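Local coordinates for protein periplasmic beta-glucosidase (Pseudomonas aeruginosa, PDB 6R5T) that probably hydrolyses terminal, non-reducing beta-D-glucosyl residues to release beta-D-glucose, as a periplasmic glycoside hydrolase of family 3, at residues L25-A30 with N286-L291; G47-T52 with L74-D79; A218-L223 with I253-A258. The protein carries 1 engineered substitution. All blocks are in the same frame, centred on the assembly; numbering follows the deposited sequence.

Interaction 1. Residues L25-A30 with N286-L291; sequences LVSVGA and NMNDDL
L25 and M287 pair in parallel, their CA atoms 4.8 Å apart, and two backbone bonds frame the pair. L25 N donates to N286 O at 3.1 Å, and N288 N donates to L25 O at 2.9 Å. M287 CA also brings its hydrogen to L25 O. The side chains of L25 and M287 lie side by side and point the same way. Their contact is apolar, with L25 CD2 4.0 Å from M287 CG. M287 sets CG anti to its own N (chi1 -173°), and the chain runs on extended before it bends at the sulfur. M287 belongs to the sugar pocket, and its side chain reaches both the glucose and the galactose.

Strand 24-26 is the first and strand 286-287 the last of the eight parallel strands of the family 3 N-terminal domain, which belongs to the TIM-barrel clan. Their pairing brings the first and last strands of the chain order side by side, as in a closed TIM barrel.

Past the strands, the amide of N288 takes over. Its OD1 accepts from S27 N at 3.2 Å, nearly in line with the side-chain carbonyl. S27 OG lies close to the same oxygen, but that bond is weak and not settled. D290 crosses V26 at about a right angle, with OD1 3.6 Å from V26 CG1. The carboxylate of D290 has stronger partners in R24, a salt bridge, and H32. Within 286-291, D289 OD1 accepts from L291 N in an Asx turn. N286 ND2 reaches that oxygen from the opposite face of the carboxylate, at 2.8 Å.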
loop_
_atom_site.group_PDB
_atom_site.type_symbol
_atom_site.label_atom_id
_atom_site.label_comp_id
_atom_site.label_asym_id
_atom_site.label_seq_id
_atom_site.Cartn_x
_atom_site.Cartn_y
_atom_site.Cartn_z
ATOM N N LEU A 25 -4.463 25.729 -23.983
ATOM C CA LEU A 25 -5.288 24.594 -24.428
ATOM C C LEU A 25 -6.604 24.651 -23.663
ATOM O O LEU A 25 -6.574 24.598 -22.437
ATOM C CB LEU A 25 -4.519 23.319 -24.115
ATOM C CG LEU A 25 -5.292 22.020 -24.223
ATOM C CD1 LEU A 25 -5.764 21.803 -25.632
ATOM C CD2 LEU A 25 -4.387 20.846 -23.778
ATOM N N VAL A 26 -7.713 24.775 -24.371
ATOM C CA VAL A 26 -9.020 25.007 -23.711
ATOM C C VAL A 26 -10.105 24.157 -24.351
ATOM O O VAL A 26 -9.957 23.706 -25.473
ATOM C CB VAL A 26 -9.417 26.492 -23.751
ATOM C CG1 VAL A 26 -8.557 27.316 -22.840
ATOM C CG2 VAL A 26 -9.362 27.020 -25.164
ATOM N N SER A 27 -11.196 23.996 -23.608
ATOM C CA SER A 27 -12.416 23.307 -24.092
ATOM C C SER A 27 -13.584 24.282 -23.959
ATOM O O SER A 27 -13.584 25.082 -23.021
ATOM C CB SER A 27 -12.709 22.063 -23.311
ATOM O OG SER A 27 -12.809 22.355 -21.929
ATOM N N VAL A 28 -14.596 24.093 -24.776
ATOM C CA VAL A 28 -15.886 24.816 -24.612
ATOM C C VAL A 28 -16.528 24.308 -23.324
ATOM O O VAL A 28 -16.609 23.087 -23.123
ATOM C CB VAL A 28 -16.811 24.628 -25.801
ATOM C CG1 VAL A 28 -18.133 25.340 -25.567
ATOM C CG2 VAL A 28 -16.171 25.119 -27.057
ATOM N N GLY A 29 -16.940 25.218 -22.479
ATOM C CA GLY A 29 -17.538 24.861 -21.184
ATOM C C GLY A 29 -18.024 26.089 -20.456
ATOM O O GLY A 29 -17.906 27.204 -20.968
ATOM N N ALA A 30 -18.469 25.911 -19.228
ATOM C CA ALA A 30 -18.905 27.032 -18.371
ATOM C C ALA A 30 -17.753 28.033 -18.234
ATOM O O ALA A 30 -18.015 29.224 -18.342
ATOM C CB ALA A 30 -19.364 26.504 -17.043
ATOM N N ASN A 286 -0.691 24.642 -21.166
ATOM C CA ASN A 286 -1.521 24.817 -19.953
ATOM C C ASN A 286 -2.970 24.477 -20.265
ATOM O O ASN A 286 -3.633 25.217 -21.026
ATOM C CB ASN A 286 -1.313 26.259 -19.505
ATOM C CG ASN A 286 -2.155 26.771 -18.363
ATOM O OD1 ASN A 286 -2.490 27.977 -18.388
ATOM N ND2 ASN A 286 -2.429 25.925 -17.373
ATOM N N MET A 287 -3.452 23.386 -19.679
ATOM C CA MET A 287 -4.835 22.899 -19.918
ATOM C C MET A 287 -5.812 23.597 -18.983
ATOM O O MET A 287 -5.744 23.441 -17.732
ATOM C CB MET A 287 -4.898 21.371 -19.809
ATOM C CG MET A 287 -6.201 20.760 -20.187
ATOM S SD MET A 287 -5.982 18.924 -20.110
ATOM C CE MET A 287 -6.980 18.364 -21.480
ATOM N N ASN A 288 -6.724 24.328 -19.603
ATOM C CA ASN A 288 -7.998 24.894 -19.119
ATOM C C ASN A 288 -7.876 26.018 -18.086
ATOM O O ASN A 288 -8.737 26.869 -18.140
ATOM C CB ASN A 288 -8.948 23.778 -18.707
ATOM C CG ASN A 288 -10.310 24.001 -19.340
ATOM O OD1 ASN A 288 -10.475 24.263 -20.553
ATOM N ND2 ASN A 288 -11.293 24.012 -18.466
ATOM N N ASP A 289 -6.913 26.071 -17.152
ATOM C CA ASP A 289 -7.034 27.027 -16.014
ATOM C C ASP A 289 -6.589 28.452 -16.394
ATOM O O ASP A 289 -6.858 29.377 -15.607
ATOM C CB ASP A 289 -6.385 26.515 -14.728
ATOM C CG ASP A 289 -4.920 26.221 -14.844
ATOM O OD1 ASP A 289 -4.238 26.992 -15.526
ATOM O OD2 ASP A 289 -4.469 25.253 -14.157
ATOM N N ASP A 290 -5.983 28.620 -17.568
ATOM C CA ASP A 290 -5.549 29.924 -18.124
ATOM C C ASP A 290 -4.508 30.627 -17.267
ATOM O O ASP A 290 -4.277 31.804 -17.494
ATOM C CB ASP A 290 -6.758 30.823 -18.373
ATOM C CG ASP A 290 -7.563 30.381 -19.570
ATOM O OD1 ASP A 290 -7.089 29.539 -20.350
ATOM O OD2 ASP A 290 -8.685 30.878 -19.691
ATOM N N LEU A 291 -3.815 29.924 -16.384
ATOM C CA LEU A 291 -2.808 30.599 -15.547
ATOM C C LEU A 291 -1.674 31.121 -16.425
ATOM O O LEU A 291 -1.161 32.197 -16.119
ATOM C CB LEU A 291 -2.277 29.653 -14.467
ATOM C CG LEU A 291 -2.952 29.821 -13.115
ATOM C CD1 LEU A 291 -4.431 29.580 -13.212
ATOM C CD2 LEU A 291 -2.348 28.894 -12.070
#

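Interaction 2. Residues G47-T52 with L74-D79. With BGC (beta-D-glucopyranose), chain C; GAL (beta-D-galactopyranose), chain B.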
loop_
_atom_site.group_PDB
_atom_site.type_symbol
_atom_site.label_atom_id
_atom_site.label_comp_id
_atom_site.label_asym_id
_atom_site.label_seq_id
_atom_site.Cartn_x
_atom_site.Cartn_y
_atom_site.Cartn_z
ATOM N N GLY A 47 -4.098 28.254 -28.441
ATOM C CA GLY A 47 -3.161 27.391 -29.154
ATOM C C GLY A 47 -3.817 26.097 -29.606
ATOM O O GLY A 47 -3.481 25.569 -30.664
ATOM N N ALA A 48 -4.751 25.566 -28.801
ATOM C CA ALA A 48 -5.377 24.286 -29.117
ATOM C C ALA A 48 -6.647 24.108 -28.326
ATOM O O ALA A 48 -6.879 24.800 -27.334
ATOM C CB ALA A 48 -4.393 23.179 -28.810
ATOM N N ILE A 49 -7.446 23.181 -28.823
ATOM C CA ILE A 49 -8.786 22.912 -28.297
ATOM C C ILE A 49 -8.793 21.445 -27.910
ATOM O O ILE A 49 -8.211 20.628 -28.636
ATOM C CB ILE A 49 -9.821 23.215 -29.374
ATOM C CG1 ILE A 49 -9.771 24.679 -29.799
ATOM C CG2 ILE A 49 -11.219 22.813 -28.926
ATOM C CD1 ILE A 49 -10.165 25.626 -28.751
ATOM N N PHE A 50 -9.529 21.120 -26.868
ATOM C CA PHE A 50 -9.907 19.703 -26.637
ATOM C C PHE A 50 -11.420 19.626 -26.448
ATOM O O PHE A 50 -12.049 20.620 -26.062
ATOM C CB PHE A 50 -9.126 19.094 -25.478
ATOM C CG PHE A 50 -9.376 19.647 -24.102
ATOM C CD1 PHE A 50 -8.834 20.863 -23.723
ATOM C CD2 PHE A 50 -10.157 18.972 -23.183
ATOM C CE1 PHE A 50 -9.014 21.400 -22.474
ATOM C CE2 PHE A 50 -10.386 19.533 -21.931
ATOM C CZ PHE A 50 -9.808 20.725 -21.568
ATOM N N ASN A 51 -11.944 18.428 -26.711
ATOM C CA ASN A 51 -13.364 18.039 -26.504
ATOM C C ASN A 51 -14.296 18.644 -27.556
ATOM O O ASN A 51 -15.507 18.500 -27.363
ATOM C CB ASN A 51 -13.826 18.391 -25.090
ATOM C CG ASN A 51 -13.347 17.426 -24.019
ATOM O OD1 ASN A 51 -12.770 16.395 -24.329
ATOM N ND2 ASN A 51 -13.524 17.802 -22.762
ATOM N N THR A 52 -13.788 19.193 -28.668
ATOM C CA THR A 52 -14.623 19.521 -29.861
ATOM C C THR A 52 -14.319 18.464 -30.916
ATOM O O THR A 52 -13.153 18.332 -31.277
ATOM C CB THR A 52 -14.325 20.950 -30.353
ATOM O OG1 THR A 52 -14.793 21.833 -29.340
ATOM C CG2 THR A 52 -14.928 21.243 -31.694
ATOM N N LEU A 74 -4.988 25.950 -35.207
ATOM C CA LEU A 74 -5.195 25.173 -33.959
ATOM C C LEU A 74 -4.841 23.732 -34.250
ATOM O O LEU A 74 -4.943 23.288 -35.402
ATOM C CB LEU A 74 -6.675 25.259 -33.577
ATOM C CG LEU A 74 -7.157 26.661 -33.266
ATOM C CD1 LEU A 74 -8.662 26.696 -33.335
ATOM C CD2 LEU A 74 -6.661 27.123 -31.914
ATOM N N PHE A 75 -4.526 23.002 -33.180
ATOM C CA PHE A 75 -4.795 21.546 -33.198
ATOM C C PHE A 75 -5.964 21.236 -32.257
ATOM O O PHE A 75 -6.269 21.996 -31.323
ATOM C CB PHE A 75 -3.536 20.715 -32.941
ATOM C CG PHE A 75 -3.024 20.688 -31.532
ATOM C CD1 PHE A 75 -3.641 19.937 -30.551
ATOM C CD2 PHE A 75 -1.851 21.333 -31.195
ATOM C CE1 PHE A 75 -3.110 19.872 -29.265
ATOM C CE2 PHE A 75 -1.329 21.296 -29.914
ATOM C CZ PHE A 75 -1.959 20.561 -28.942
ATOM N N HIS A 76 -6.593 20.101 -32.520
ATOM C CA HIS A 76 -7.794 19.631 -31.786
ATOM C C HIS A 76 -7.511 18.261 -31.197
ATOM O O HIS A 76 -7.092 17.359 -31.954
ATOM C CB HIS A 76 -9.031 19.587 -32.705
ATOM C CG HIS A 76 -9.578 20.938 -32.982
ATOM N ND1 HIS A 76 -8.998 21.760 -33.943
ATOM C CD2 HIS A 76 -10.609 21.636 -32.426
ATOM C CE1 HIS A 76 -9.665 22.912 -33.917
ATOM N NE2 HIS A 76 -10.651 22.857 -33.037
ATOM N N ALA A 77 -7.742 18.138 -29.898
ATOM C CA ALA A 77 -7.464 16.888 -29.172
ATOM C C ALA A 77 -8.727 16.327 -28.544
ATOM O O ALA A 77 -9.693 17.051 -28.274
ATOM C CB ALA A 77 -6.364 17.137 -28.162
ATOM N N TYR A 78 -8.633 15.035 -28.224
ATOM C CA TYR A 78 -9.695 14.309 -27.492
ATOM C C TYR A 78 -9.105 13.090 -26.800
ATOM O O TYR A 78 -7.992 12.706 -27.054
ATOM C CB TYR A 78 -10.778 13.939 -28.474
ATOM C CG TYR A 78 -12.113 13.498 -27.931
ATOM C CD1 TYR A 78 -12.729 14.148 -26.878
ATOM C CD2 TYR A 78 -12.768 12.440 -28.529
ATOM C CE1 TYR A 78 -13.975 13.762 -26.413
ATOM C CE2 TYR A 78 -14.031 12.054 -28.091
ATOM C CZ TYR A 78 -14.625 12.728 -27.038
ATOM O OH TYR A 78 -15.879 12.385 -26.612
ATOM N N ASP A 79 -9.883 12.535 -25.894
ATOM C CA ASP A 79 -9.569 11.330 -25.072
ATOM C C ASP A 79 -10.076 10.115 -25.864
ATOM O O ASP A 79 -11.091 9.543 -25.531
ATOM C CB ASP A 79 -10.187 11.497 -23.691
ATOM C CG ASP A 79 -9.416 12.454 -22.793
ATOM O OD1 ASP A 79 -8.205 12.176 -22.566
ATOM O OD2 ASP A 79 -10.007 13.440 -22.281
HETATM C C2 BGC C . -7.455 13.086 -19.699
HETATM C C3 BGC C . -7.864 14.552 -19.450
HETATM C C4 BGC C . -8.803 14.526 -18.213
HETATM C C5 BGC C . -7.972 13.970 -17.043
HETATM C C6 BGC C . -8.773 13.827 -15.768
HETATM C C1 BGC C . -6.779 12.532 -18.439
HETATM O O1 BGC C . -6.561 11.186 -18.726
HETATM O O2 BGC C . -6.564 12.904 -20.792
HETATM O O3 BGC C . -8.603 15.027 -20.593
HETATM O O4 BGC C . -9.199 15.879 -17.940
HETATM O O5 BGC C . -7.656 12.638 -17.320
HETATM O O6 BGC C . -7.931 13.340 -14.717
HETATM C C1 GAL B . -10.606 16.139 -17.967
HETATM C C2 GAL B . -11.227 15.903 -19.358
HETATM C C3 GAL B . -12.708 16.292 -19.284
HETATM C C4 GAL B . -13.378 15.437 -18.183
HETATM C C5 GAL B . -12.609 15.648 -16.863
HETATM C C6 GAL B . -13.125 14.733 -15.759
HETATM O O2 GAL B . -10.539 16.692 -20.316
HETATM O O3 GAL B . -13.301 15.993 -20.565
HETATM O O4 GAL B . -13.253 14.070 -18.641
HETATM O O5 GAL B . -11.188 15.294 -16.993
HETATM O O6 GAL B . -12.320 14.926 -14.570
HETATM O O HOH W 1 -10.240 15.613 -24.353
HETATM O O HOH W 2 -12.656 13.968 -22.510
HETATM O O HOH W 3 -11.046 19.088 -29.795
#
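A parallel beta-alpha-beta unit of the barrel is made by strand 48-50, helix 55-65 and strand 75-78, and this contact is the pairing of its two strands. The strand segments run 24° apart. I49 N donates to F75 O, A77 N to I49 O at 2.8 Å, and N51 N to A77 O. Both I49 O and A77 O also meet a CA hydrogen, from H76 and F50 respectively.

On one side of the sheet, the methyl of A48 sits over the centre of the F75 ring. It is a CH-pi contact, with A48 CB 3.5 Å from the F75 centroid, almost on the ring normal. F50 is on the same side and touches A77 through CB, but its ring leads away to the galactose. On the other side, I49 and H76 lie side by side and point the same way. The branch carbon I49 CB is 3.5 Å from H76 CD2. T52 CB comes to the edge of the same imidazole, near its plane.

At the strand ends the contact turns polar. N51 crosses Y78 at about a right angle, the amide plane 85° from the ring. Its OD1 comes in at the ring edge, 3.4 Å from Y78 CD1. N51 CG lies anti to its own carbonyl carbon (chi1 -78°), and from there ND2 donates to galactose O3 at 2.9 Å. D79 takes the glucose with both oxygens: glucose O2 donates to D79 OD1 at 2.5 Å and glucose O3 to D79 OD2 at 2.7 Å. Two waters lie within bonding distance of both N51 OD1 and D79 OD2, and one of them also of galactose O3. K176 makes a long, weak ion pair with D79 OD1 and also bonds the glucose. The carboxylate thus reads two neighbouring hydroxyls at once, which probably fixes how the glucose ring is turned.

Interaction 3. Residues A218-L223 with I253-A258. Engineered in segment 253-258: N255 (natural residue Asp). With BGC (beta-D-glucopyranose), chain C; GAL (beta-D-galactopyranose), chain B.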
loop_
_atom_site.group_PDB
_atom_site.type_symbol
_atom_site.label_atom_id
_atom_site.label_comp_id
_atom_site.label_asym_id
_atom_site.label_seq_id
_atom_site.Cartn_x
_atom_site.Cartn_y
_atom_site.Cartn_z
ATOM N N ALA A 218 3.727 13.913 -28.047
ATOM C CA ALA A 218 3.372 14.677 -26.841
ATOM C C ALA A 218 3.375 13.781 -25.603
ATOM O O ALA A 218 3.282 12.566 -25.714
ATOM C CB ALA A 218 2.055 15.359 -27.009
ATOM N N VAL A 219 3.563 14.439 -24.468
ATOM C CA VAL A 219 3.477 13.772 -23.151
ATOM C C VAL A 219 2.509 14.567 -22.265
ATOM O O VAL A 219 2.676 15.784 -22.121
ATOM C CB VAL A 219 4.869 13.684 -22.511
ATOM C CG1 VAL A 219 4.746 13.229 -21.039
ATOM C CG2 VAL A 219 5.788 12.822 -23.305
ATOM N N MET A 220 1.509 13.900 -21.675
ATOM C CA MET A 220 0.575 14.529 -20.726
ATOM C C MET A 220 1.080 14.248 -19.305
ATOM O O MET A 220 1.290 13.083 -18.959
ATOM C CB MET A 220 -0.863 14.042 -20.894
ATOM C CG MET A 220 -1.724 14.740 -19.918
ATOM S SD MET A 220 -3.446 14.272 -20.077
ATOM C CE MET A 220 -3.919 15.565 -21.232
ATOM N N VAL A 221 1.316 15.310 -18.565
ATOM C CA VAL A 221 1.880 15.264 -17.198
ATOM C C VAL A 221 0.787 14.843 -16.213
ATOM O O VAL A 221 -0.367 15.207 -16.377
ATOM C CB VAL A 221 2.559 16.599 -16.877
ATOM C CG1 VAL A 221 3.170 16.545 -15.497
ATOM C CG2 VAL A 221 3.606 16.898 -17.956
ATOM N N SER A 222 1.166 14.081 -15.204
ATOM C CA SER A 222 0.213 13.536 -14.216
ATOM C C SER A 222 -0.166 14.532 -13.127
ATOM O O SER A 222 0.447 15.612 -12.971
ATOM C CB SER A 222 0.788 12.267 -13.668
ATOM O OG SER A 222 1.874 12.536 -12.817
ATOM N N LEU A 223 -1.166 14.153 -12.340
ATOM C CA LEU A 223 -1.726 15.011 -11.281
ATOM C C LEU A 223 -1.111 14.745 -9.912
ATOM O O LEU A 223 -1.393 15.544 -9.016
ATOM C CB LEU A 223 -3.228 14.753 -11.226
ATOM C CG LEU A 223 -4.062 15.311 -12.380
ATOM C CD1 LEU A 223 -5.472 14.711 -12.294
ATOM C CD2 LEU A 223 -4.139 16.804 -12.318
ATOM N N ILE A 253 2.228 18.587 -22.040
ATOM C CA ILE A 253 0.900 19.163 -21.813
ATOM C C ILE A 253 0.553 18.925 -20.353
ATOM O O ILE A 253 0.624 17.774 -19.915
ATOM C CB ILE A 253 -0.147 18.530 -22.735
ATOM C CG1 ILE A 253 0.301 18.597 -24.189
ATOM C CG2 ILE A 253 -1.509 19.137 -22.479
ATOM C CD1 ILE A 253 -0.648 17.953 -25.168
ATOM N N SER A 254 0.130 19.972 -19.658
ATOM C CA SER A 254 -0.376 19.829 -18.283
ATOM C C SER A 254 -1.687 19.059 -18.315
ATOM O O SER A 254 -2.433 18.989 -19.311
ATOM C CB SER A 254 -0.560 21.154 -17.617
ATOM O OG SER A 254 -1.852 21.646 -17.916
ATOM N N ASN A 255 -1.998 18.494 -17.175
ATOM C CA ASN A 255 -3.324 17.929 -16.983
ATOM C C ASN A 255 -4.300 19.048 -16.645
ATOM O O ASN A 255 -3.956 20.264 -16.533
ATOM C CB ASN A 255 -3.195 16.825 -15.930
ATOM C CG ASN A 255 -4.009 15.608 -16.245
ATOM O OD1 ASN A 255 -5.211 15.750 -16.424
ATOM N ND2 ASN A 255 -3.342 14.435 -16.283
ATOM N N HIS A 256 -5.509 18.663 -16.386
ATOM C CA HIS A 256 -6.647 19.589 -16.409
ATOM C C HIS A 256 -6.681 20.415 -15.119
ATOM O O HIS A 256 -6.913 19.838 -14.063
ATOM C CB HIS A 256 -7.882 18.732 -16.616
ATOM C CG HIS A 256 -9.071 19.562 -16.837
ATOM N ND1 HIS A 256 -9.603 20.377 -15.856
ATOM C CD2 HIS A 256 -9.822 19.744 -17.953
ATOM C CE1 HIS A 256 -10.628 21.040 -16.362
ATOM N NE2 HIS A 256 -10.798 20.640 -17.628
ATOM N N GLY A 257 -6.367 21.723 -15.147
ATOM C CA GLY A 257 -6.274 22.510 -13.915
ATOM C C GLY A 257 -5.035 22.168 -13.060
ATOM O O GLY A 257 -4.970 22.562 -11.912
ATOM N N ALA A 258 -4.094 21.405 -13.603
ATOM C CA ALA A 258 -2.926 20.895 -12.837
ATOM C C ALA A 258 -2.016 22.039 -12.374
ATOM O O ALA A 258 -1.446 21.940 -11.282
ATOM C CB ALA A 258 -2.147 19.932 -13.688
HETATM C C2 BGC C . -7.455 13.086 -19.699
HETATM C C3 BGC C . -7.864 14.552 -19.450
HETATM C C4 BGC C . -8.803 14.526 -18.213
HETATM C C5 BGC C . -7.972 13.970 -17.043
HETATM C C6 BGC C . -8.773 13.827 -15.768
HETATM C C1 BGC C . -6.779 12.532 -18.439
HETATM O O1 BGC C . -6.561 11.186 -18.726
HETATM O O2 BGC C . -6.564 12.904 -20.792
HETATM O O3 BGC C . -8.603 15.027 -20.593
HETATM O O4 BGC C . -9.199 15.879 -17.940
HETATM O O5 BGC C . -7.656 12.638 -17.320
HETATM O O6 BGC C . -7.931 13.340 -14.717
HETATM C C1 GAL B . -10.606 16.139 -17.967
HETATM C C2 GAL B . -11.227 15.903 -19.358
HETATM C C3 GAL B . -12.708 16.292 -19.284
HETATM C C4 GAL B . -13.378 15.437 -18.183
HETATM C C5 GAL B . -12.609 15.648 -16.863
HETATM C C6 GAL B . -13.125 14.733 -15.759
HETATM O O2 GAL B . -10.539 16.692 -20.316
HETATM O O3 GAL B . -13.301 15.993 -20.565
HETATM O O4 GAL B . -13.253 14.070 -18.641
HETATM O O5 GAL B . -11.188 15.294 -16.993
HETATM O O6 GAL B . -12.320 14.926 -14.570
HETATM O O HOH W 4 -0.043 17.962 -15.091
#
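N255, an engineered residue that is Asp in the natural sequence, reaches across to segment 218-223 with its amide. ND2 donates to V221 O at 3.1 Å, the oxygen lying near the amide plane. OD1 turns back and accepts from H256 N on a lone pair, in the carbonyl plane. The same OD1 lies 3.3 Å from glucose C5.

M220 and L223 each cross N255 at about a right angle. M220 runs extended from chi1 to chi2, both near 180°, and then bends at chi3 (-91°). This puts SD 3.8 Å from N255 ND2 and near glucose O2. L223 CG is anti to the carbonyl carbon, and its two methyls divide the work. CD2 packs on N255 CB at 3.7 Å and on A258 CB, while CD1 faces glucose O6.

The backbones pair in parallel at M220 and I253. I253 N donates to V219 O at 2.8 Å, and V221 N to I253 O at 2.9 Å. A type II turn from N255 to A258 follows, with A258 N bonded to N255 O. S254 OG reaches that oxygen from the other face. H256, inside the turn, lays CB against glucose O4 and CD2 against galactose C1, beside the bond joining the sugars. With ND2 tied to V221 O and OD1 to H256 N, the N255 amide has little freedom to flip, and its oxygen stays close to the glucose ring.

All three contacts are buried and belong to one parallel barrel sheet. Interaction 1 joins its first and last strands, interaction 2 the second and third, and interaction 3 the sixth and seventh. Interactions 1 and 2 are neighbours: V26 bonds to A48 and F50 through the backbone. Interactions 1 and 3 meet where S254 OG bonds M287 N and G257 N bonds M287 O. F50 and H256 link interactions 2 and 3 by packing. The chemistry differs at the strand ends. Interaction 2 offers a carboxylate and an amide to sugar hydroxyls. Interaction 3 supplies mostly close packing round the glucose, and interaction 1 adds M287.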